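Local structure of Plm1 (Streptomyces sp. HK803, 4HXY) at residues T5-E10 / M395-M400; R206-G211 / R237-T242; L306-L311 / R347-Q352. The protein probably uses NADPH to reduce the beta-keto group of the polyketide intermediate in the first module of phoslactomycin biosynthesis. All coordinates share one frame; numbering follows the deposited sequence.

Contact 1. Residues T5-E10 / M395-M400; sequences TGWFSE and MEQAIM
Trp-7 reaches from strand 6-14 to helix 388-400 and touches it with the six-membered end of its indole. Atoms CZ2 and CH2 make the contact together. CH2 meets Ala-398: it lies 3.9 Å from the backbone N of Ala-398, which sits at the ring edge near its plane, and 4.1 Å from Ala-398 CB. One residue earlier, Gln-397 CB packs against the same corner, 3.9 Å from Trp-7 CZ2. With CG anti to the carbonyl carbon (chi1 -70°) and the chain extended beyond it, Gln-397 runs past the indole and sets its amide plane 70° from the ring plane. This brings Gln-397 OE1 to 3.8 Å from Trp-7 CZ2, an oblique approach. The polar link is indirect: water 1 lies in the indole plane, accepts from Trp-7 NE1 at 2.9 Å and donates to Gln-397 OE1 at 2.6 Å. The amide's other arm is fixed too, because Gln-397 NE2 bonds to Pro-179 O. A leucine in place of Trp-7 would probably leave Ala-398 without its ring contact and water 1 without its indole donor. Trp-7 also packs on Val-409 of strand 408-412. Strand 6-14 pairs antiparallel with both 408-412 and 167-175 and so bridges two halves of the chain, consistent with the paired structural and catalytic subdomains of modular polyketide synthase ketoreductases.

Contact 2. Residues R206-G211 / R237-T242; sequences RVAEQG and RAFGAT
Phe-239 lays one face of its ring over the last turn of helix 198-210. Glu-209 CA stands over that face, 4.0 Å from the ring centroid and 26° off the normal, a CH-pi contact displaced toward the rim. Farther out, Glu-209 CG meets the end of the ring at Phe-239 CZ, 3.6 Å away. The two side chains run side by side in the same direction, with the carboxylate plane turned 50° from the ring. At the root of the phenylalanine, Phe-239 CB comes to 3.2 Å from Ala-208 O, while Ala-208 CB touches the ring at Phe-239 CD2, 4.1 Å away. Phe-239 holds CG anti to its own carbonyl carbon (chi1 -74°), which sends the ring along the helix surface.

Ala-208 O has a polar partner as well: water 2, 2.7 Å away, bonds to it and has a long, weak link to Ala-241 N, so the water bridges the two backbones. On the helix, Glu-209 OE1 is 4.0 Å from Arg-206 NE, a long salt bridge.

Glycines end both elements. Gly-211 closes helix 198-210 with positive phi, and Gly-240 turns the chain after Phe-239 at backbone angles where a side chain would press on the carbonyl oxygen of Phe-239. Beyond the turn, Thr-242 starts strand 242-247 with backbone bonds to Asp-214 and Ile-216, and Ala-208 and Ala-241 both pack on the Ile-216 side chain. Helix 198-210 and the turn after helix 229-237 thus meet over the beginning of strand 215-220, at Ile-216, as expected of neighbouring crossover helices on one face of a Rossmann fold.

Contact 3. Residues L306-L311 / R347-Q352; sequences LLDELL and RRRREQ
Helices 290-310 and 333-351 are neighbours in the Rossmann-type short-chain dehydrogenase/reductase fold, and a salt-bridge network ties their C-terminal ends together. Asp-308 of the first helix is shared by two consecutive arginines of the second. Asp-308 OD1 takes the NH1 of Arg-349 at 2.8 Å, on the anti side and tilted out of the carboxylate plane, and Asp-308 OD2 takes the NH2 of Arg-348 at 3.0 Å, from a position 39° above that plane. Both oxygens lie near the plane of the guanidinium that binds them, at its edge. The carboxylate is turned 79° from the Arg-349 guanidinium, and this pair is single-pronged.

With CG anti to its backbone N (chi1 -177°), Arg-349 is stretched out straight as far as NE and passes Asp-308 in the opposite direction to reach the end of helix 290-310. There Arg-349 NH2 bonds in the carbonyl plane to Leu-311 O at 3.0 Å, and Arg-349 NH1 adds a weak bond of 3.3 Å to the same oxygen. Arg-349 NE goes to Arg-355 O, and Phe-317 makes a cation-pi contact with the group. Water 3 accepts from Arg-348 NE at 2.9 Å and lies 3.0 Å from Asp-308 OD2; water 4 lies 2.7 Å from Asp-308 OD1, and both waters reach Gln-352 OE1.

Two arginines thus hold one buried carboxylate, which is probably ionised, with two waters close by. All three nitrogens of Arg-349 are engaged, which should fix its rotation and join the exit of helix 290-310 to the last turn of helix 333-351.

Along the chain, contact 1 brackets nearly everything: its segments lie 385 residues apart, and contacts 2 and 3 follow one another inside that span. Contact 2, at helix 198-210 and the turn between helix 229-237 and strand 242-247, and contact 3, at the ends of helices 290-310 and 333-351, both fall within the KR domain; their centres are about 27 Å apart. The centre of contact 1 is about 24 Å from that of contact 2 and about 20 Å from that of contact 3. Contacts 1 and 3 are buried, with the side chains of Ala-398 and Leu-311 each about 13 Å from the NADPH. Contact 1 brings the chain's first strand onto a helix that covers the same Rossmann-type sheet.

Contact 1. Residues T5-E10 / M395-M400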
# COMPACT_ATOMS: atom_id res chain seq x y z
N THR A 5 21.67 0.45 -0.88
CA THR A 5 20.23 0.39 -1.06
C THR A 5 19.67 -0.71 -0.21
O THR A 5 20.07 -1.87 -0.35
CB THR A 5 19.84 0.16 -2.53
OG1 THR A 5 20.40 1.21 -3.34
CG2 THR A 5 18.31 0.14 -2.69
N GLY A 6 18.74 -0.37 0.68
CA GLY A 6 18.10 -1.36 1.52
C GLY A 6 16.95 -2.06 0.80
O GLY A 6 16.13 -1.39 0.15
N TRP A 7 16.92 -3.38 0.92
CA TRP A 7 15.85 -4.23 0.38
C TRP A 7 15.18 -4.93 1.54
O TRP A 7 15.86 -5.54 2.39
CB TRP A 7 16.37 -5.26 -0.60
CG TRP A 7 16.73 -4.68 -1.91
CD1 TRP A 7 17.81 -3.91 -2.20
CD2 TRP A 7 16.01 -4.84 -3.14
NE1 TRP A 7 17.81 -3.57 -3.55
CE2 TRP A 7 16.71 -4.12 -4.13
CE3 TRP A 7 14.85 -5.51 -3.49
CZ2 TRP A 7 16.28 -4.08 -5.46
CZ3 TRP A 7 14.41 -5.45 -4.80
CH2 TRP A 7 15.12 -4.74 -5.77
N PHE A 8 13.86 -4.80 1.61
CA PHE A 8 13.10 -5.39 2.69
C PHE A 8 11.84 -6.05 2.17
O PHE A 8 11.45 -5.85 1.01
CB PHE A 8 12.74 -4.32 3.76
CG PHE A 8 13.86 -3.39 4.08
CD1 PHE A 8 14.02 -2.21 3.38
CD2 PHE A 8 14.76 -3.70 5.08
CE1 PHE A 8 15.06 -1.33 3.68
CE2 PHE A 8 15.80 -2.84 5.39
CZ PHE A 8 15.95 -1.65 4.69
N SER A 9 11.24 -6.87 3.03
CA SER A 9 9.99 -7.54 2.72
C SER A 9 9.17 -7.73 3.99
O SER A 9 9.72 -7.92 5.06
CB SER A 9 10.26 -8.92 2.12
OG SER A 9 9.05 -9.49 1.65
N GLU A 10 7.85 -7.73 3.84
CA GLU A 10 6.95 -8.25 4.84
C GLU A 10 7.20 -9.74 5.06
O GLU A 10 7.47 -10.49 4.11
CB GLU A 10 5.50 -8.04 4.38
CG GLU A 10 4.47 -8.50 5.37
CD GLU A 10 3.07 -8.59 4.77
OE1 GLU A 10 2.26 -7.70 5.05
OE2 GLU A 10 2.80 -9.55 4.02
N MET A 395 14.87 -0.59 -9.45
CA MET A 395 13.67 -0.83 -10.25
C MET A 395 13.85 -1.98 -11.24
O MET A 395 13.02 -2.87 -11.31
CB MET A 395 13.25 0.44 -10.99
CG MET A 395 11.98 0.24 -11.81
SD MET A 395 11.65 1.65 -12.88
CE MET A 395 12.95 1.41 -14.11
N GLU A 396 14.95 -1.95 -11.98
CA GLU A 396 15.29 -3.02 -12.93
C GLU A 396 15.40 -4.37 -12.22
O GLU A 396 14.86 -5.37 -12.68
CB GLU A 396 16.60 -2.67 -13.64
CG GLU A 396 17.25 -3.80 -14.37
CD GLU A 396 18.48 -3.34 -15.16
OE1 GLU A 396 19.64 -3.59 -14.71
OE2 GLU A 396 18.26 -2.70 -16.23
N GLN A 397 16.07 -4.38 -11.07
CA GLN A 397 16.22 -5.59 -10.28
C GLN A 397 14.87 -6.15 -9.83
O GLN A 397 14.65 -7.36 -9.88
CB GLN A 397 17.11 -5.31 -9.06
CG GLN A 397 18.56 -5.08 -9.37
CD GLN A 397 19.34 -4.65 -8.14
OE1 GLN A 397 19.27 -3.51 -7.73
NE2 GLN A 397 20.05 -5.59 -7.52
N ALA A 398 13.96 -5.27 -9.41
CA ALA A 398 12.65 -5.71 -8.97
C ALA A 398 11.83 -6.32 -10.10
O ALA A 398 11.14 -7.33 -9.93
CB ALA A 398 11.88 -4.55 -8.31
N ILE A 399 11.92 -5.70 -11.28
CA ILE A 399 11.18 -6.15 -12.45
C ILE A 399 11.74 -7.46 -12.97
O ILE A 399 10.97 -8.36 -13.31
CB ILE A 399 11.18 -5.06 -13.57
CG1 ILE A 399 10.47 -3.80 -13.11
CG2 ILE A 399 10.55 -5.61 -14.89
CD1 ILE A 399 10.67 -2.60 -14.00
N MET A 400 13.07 -7.55 -13.02
CA MET A 400 13.75 -8.66 -13.69
C MET A 400 14.02 -9.84 -12.76
O MET A 400 14.61 -10.84 -13.18
CB MET A 400 15.06 -8.17 -14.31
CG MET A 400 14.86 -7.15 -15.47
SD MET A 400 13.90 -7.82 -16.83
CE MET A 400 15.06 -8.96 -17.60
O HOH W 1 19.71 -2.33 -5.42

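Contact 2. Residues R206-G211 / R237-T242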
# COMPACT_ATOMS: atom_id res chain seq x y z
N ARG A 206 15.02 6.40 -18.61
CA ARG A 206 15.68 5.10 -18.49
C ARG A 206 15.26 4.16 -19.61
O ARG A 206 16.11 3.51 -20.24
CB ARG A 206 15.38 4.46 -17.12
CG ARG A 206 15.94 3.06 -16.90
CD ARG A 206 17.42 2.91 -17.27
NE ARG A 206 18.30 3.76 -16.49
CZ ARG A 206 19.00 3.39 -15.42
NH1 ARG A 206 19.77 4.29 -14.81
NH2 ARG A 206 18.98 2.14 -14.95
N VAL A 207 13.96 4.11 -19.87
CA VAL A 207 13.42 3.28 -20.95
C VAL A 207 13.98 3.75 -22.29
O VAL A 207 14.41 2.93 -23.11
CB VAL A 207 11.87 3.35 -20.96
CG1 VAL A 207 11.30 2.63 -22.20
CG2 VAL A 207 11.33 2.73 -19.71
N ALA A 208 13.98 5.05 -22.50
CA ALA A 208 14.44 5.63 -23.76
C ALA A 208 15.90 5.29 -24.02
O ALA A 208 16.29 4.87 -25.12
CB ALA A 208 14.22 7.13 -23.76
N GLU A 209 16.72 5.47 -22.99
CA GLU A 209 18.16 5.14 -23.03
C GLU A 209 18.46 3.68 -23.41
O GLU A 209 19.49 3.38 -24.04
CB GLU A 209 18.79 5.45 -21.67
CG GLU A 209 19.05 6.92 -21.44
CD GLU A 209 19.25 7.28 -19.97
OE1 GLU A 209 19.62 6.39 -19.17
OE2 GLU A 209 19.01 8.46 -19.62
N GLN A 210 17.58 2.77 -23.03
CA GLN A 210 17.79 1.36 -23.29
C GLN A 210 17.68 1.02 -24.77
O GLN A 210 18.31 0.09 -25.27
CB GLN A 210 16.77 0.53 -22.51
CG GLN A 210 17.06 -0.94 -22.52
CD GLN A 210 18.51 -1.24 -22.17
OE1 GLN A 210 19.02 -0.75 -21.16
NE2 GLN A 210 19.17 -2.05 -23.00
N GLY A 211 16.83 1.76 -25.47
CA GLY A 211 16.71 1.57 -26.91
C GLY A 211 16.00 0.29 -27.28
O GLY A 211 16.24 -0.27 -28.36
N ARG A 237 13.04 11.75 -27.17
CA ARG A 237 12.96 11.56 -28.63
C ARG A 237 14.32 11.41 -29.31
O ARG A 237 14.41 10.87 -30.42
CB ARG A 237 12.17 12.69 -29.27
CG ARG A 237 10.67 12.50 -29.11
CD ARG A 237 9.92 13.74 -29.50
NE ARG A 237 8.50 13.58 -29.28
CZ ARG A 237 7.63 14.56 -29.05
NH1 ARG A 237 8.03 15.83 -29.01
NH2 ARG A 237 6.35 14.27 -28.86
N ALA A 238 15.38 11.84 -28.64
CA ALA A 238 16.74 11.64 -29.15
C ALA A 238 17.20 10.16 -29.28
O ALA A 238 18.17 9.89 -29.99
CB ALA A 238 17.71 12.40 -28.28
N PHE A 239 16.50 9.23 -28.62
CA PHE A 239 16.97 7.84 -28.44
C PHE A 239 16.35 6.74 -29.33
O PHE A 239 16.77 5.57 -29.25
CB PHE A 239 16.76 7.42 -26.98
CG PHE A 239 17.72 8.03 -26.01
CD1 PHE A 239 18.96 7.46 -25.79
CD2 PHE A 239 17.37 9.17 -25.29
CE1 PHE A 239 19.85 8.02 -24.88
CE2 PHE A 239 18.25 9.73 -24.38
CZ PHE A 239 19.49 9.15 -24.17
N GLY A 240 15.35 7.06 -30.14
CA GLY A 240 14.87 6.09 -31.13
C GLY A 240 13.39 5.75 -31.09
O GLY A 240 12.76 5.61 -32.14
N ALA A 241 12.84 5.58 -29.89
CA ALA A 241 11.41 5.32 -29.74
C ALA A 241 10.65 6.61 -30.03
O ALA A 241 11.15 7.69 -29.78
CB ALA A 241 11.09 4.84 -28.33
N THR A 242 9.44 6.50 -30.54
CA THR A 242 8.58 7.65 -30.60
C THR A 242 8.09 7.90 -29.17
O THR A 242 8.09 7.01 -28.33
CB THR A 242 7.40 7.46 -31.57
OG1 THR A 242 6.48 6.50 -31.07
CG2 THR A 242 7.90 7.01 -32.95
O HOH W 2 14.39 4.60 -26.95

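Contact 3. Residues L306-L311 / R347-Q352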
# COMPACT_ATOMS: atom_id res chain seq x y z
N LEU A 306 -8.23 -0.03 -12.99
CA LEU A 306 -8.70 0.15 -14.38
C LEU A 306 -7.66 -0.39 -15.35
O LEU A 306 -7.99 -1.12 -16.29
CB LEU A 306 -8.99 1.62 -14.65
CG LEU A 306 -9.57 1.98 -16.02
CD1 LEU A 306 -10.87 1.23 -16.31
CD2 LEU A 306 -9.78 3.49 -16.10
N LEU A 307 -6.38 -0.10 -15.09
CA LEU A 307 -5.30 -0.60 -15.93
C LEU A 307 -5.26 -2.13 -15.94
O LEU A 307 -5.06 -2.74 -16.98
CB LEU A 307 -3.94 -0.08 -15.49
CG LEU A 307 -3.68 1.40 -15.78
CD1 LEU A 307 -2.59 1.94 -14.84
CD2 LEU A 307 -3.30 1.62 -17.24
N ASP A 308 -5.41 -2.73 -14.77
CA ASP A 308 -5.39 -4.17 -14.64
C ASP A 308 -6.53 -4.78 -15.46
O ASP A 308 -6.34 -5.77 -16.17
CB ASP A 308 -5.53 -4.56 -13.15
CG ASP A 308 -5.72 -6.06 -12.95
OD1 ASP A 308 -4.82 -6.86 -13.27
OD2 ASP A 308 -6.78 -6.44 -12.45
N GLU A 309 -7.70 -4.18 -15.37
CA GLU A 309 -8.87 -4.68 -16.10
C GLU A 309 -8.72 -4.58 -17.62
O GLU A 309 -9.05 -5.53 -18.37
CB GLU A 309 -10.12 -3.97 -15.62
CG GLU A 309 -11.39 -4.45 -16.30
CD GLU A 309 -12.55 -3.52 -16.07
OE1 GLU A 309 -12.53 -2.79 -15.06
OE2 GLU A 309 -13.46 -3.50 -16.94
N LEU A 310 -8.24 -3.44 -18.09
CA LEU A 310 -8.20 -3.15 -19.53
C LEU A 310 -6.99 -3.79 -20.22
O LEU A 310 -6.95 -3.87 -21.47
CB LEU A 310 -8.19 -1.64 -19.79
CG LEU A 310 -9.40 -0.82 -19.31
CD1 LEU A 310 -9.21 0.69 -19.61
CD2 LEU A 310 -10.70 -1.35 -19.89
N LEU A 311 -6.00 -4.21 -19.45
CA LEU A 311 -4.74 -4.73 -20.00
C LEU A 311 -4.39 -6.09 -19.40
O LEU A 311 -3.45 -6.20 -18.62
CB LEU A 311 -3.63 -3.73 -19.73
CG LEU A 311 -3.76 -2.43 -20.51
CD1 LEU A 311 -2.78 -1.40 -20.02
CD2 LEU A 311 -3.57 -2.71 -22.01
N ARG A 347 -0.17 -8.77 -5.99
CA ARG A 347 -0.35 -10.17 -5.55
C ARG A 347 -1.53 -10.82 -6.29
O ARG A 347 -1.44 -11.96 -6.73
CB ARG A 347 -0.57 -10.25 -4.04
CG ARG A 347 0.65 -9.93 -3.24
CD ARG A 347 0.54 -10.31 -1.76
NE ARG A 347 -0.36 -9.42 -1.02
CZ ARG A 347 -1.59 -9.73 -0.60
NH1 ARG A 347 -2.11 -10.95 -0.81
NH2 ARG A 347 -2.29 -8.81 0.06
N ARG A 348 -2.61 -10.07 -6.41
CA ARG A 348 -3.83 -10.56 -7.04
C ARG A 348 -3.57 -10.91 -8.50
O ARG A 348 -3.98 -11.98 -8.98
CB ARG A 348 -4.96 -9.55 -6.91
CG ARG A 348 -6.32 -10.09 -7.30
CD ARG A 348 -7.38 -9.02 -7.25
NE ARG A 348 -7.35 -8.16 -8.44
CZ ARG A 348 -8.21 -7.17 -8.67
NH1 ARG A 348 -9.16 -6.88 -7.80
NH2 ARG A 348 -8.12 -6.48 -9.80
N ARG A 349 -2.85 -10.04 -9.18
CA ARG A 349 -2.58 -10.23 -10.60
C ARG A 349 -1.69 -11.45 -10.82
O ARG A 349 -1.92 -12.25 -11.74
CB ARG A 349 -1.97 -8.93 -11.19
CG ARG A 349 -1.70 -8.98 -12.67
CD ARG A 349 -1.40 -7.56 -13.24
NE ARG A 349 -1.05 -7.63 -14.65
CZ ARG A 349 -1.88 -7.40 -15.66
NH1 ARG A 349 -3.13 -7.03 -15.44
NH2 ARG A 349 -1.42 -7.52 -16.90
N ARG A 350 -0.67 -11.63 -9.98
CA ARG A 350 0.18 -12.82 -10.05
C ARG A 350 -0.60 -14.12 -9.79
O ARG A 350 -0.31 -15.14 -10.44
CB ARG A 350 1.37 -12.72 -9.12
CG ARG A 350 2.36 -11.67 -9.56
CD ARG A 350 3.71 -11.81 -8.86
NE ARG A 350 3.62 -11.73 -7.41
CZ ARG A 350 3.70 -10.61 -6.69
NH1 ARG A 350 3.89 -9.42 -7.27
NH2 ARG A 350 3.58 -10.66 -5.36
N GLU A 351 -1.59 -14.07 -8.91
CA GLU A 351 -2.46 -15.22 -8.60
C GLU A 351 -3.26 -15.62 -9.84
O GLU A 351 -3.62 -16.80 -10.02
CB GLU A 351 -3.40 -14.91 -7.42
CG GLU A 351 -2.67 -14.86 -6.12
CD GLU A 351 -3.49 -14.35 -4.92
OE1 GLU A 351 -4.59 -13.76 -5.08
OE2 GLU A 351 -2.99 -14.52 -3.79
N GLN A 352 -3.50 -14.64 -10.70
CA GLN A 352 -4.22 -14.82 -11.95
C GLN A 352 -3.26 -15.21 -13.09
O GLN A 352 -3.65 -15.24 -14.25
CB GLN A 352 -5.03 -13.55 -12.27
CG GLN A 352 -6.10 -13.26 -11.23
CD GLN A 352 -6.78 -11.89 -11.38
OE1 GLN A 352 -6.31 -11.01 -12.09
NE2 GLN A 352 -7.88 -11.71 -10.64
O HOH W 3 -5.77 -8.71 -10.78
O HOH W 4 -5.62 -9.28 -14.09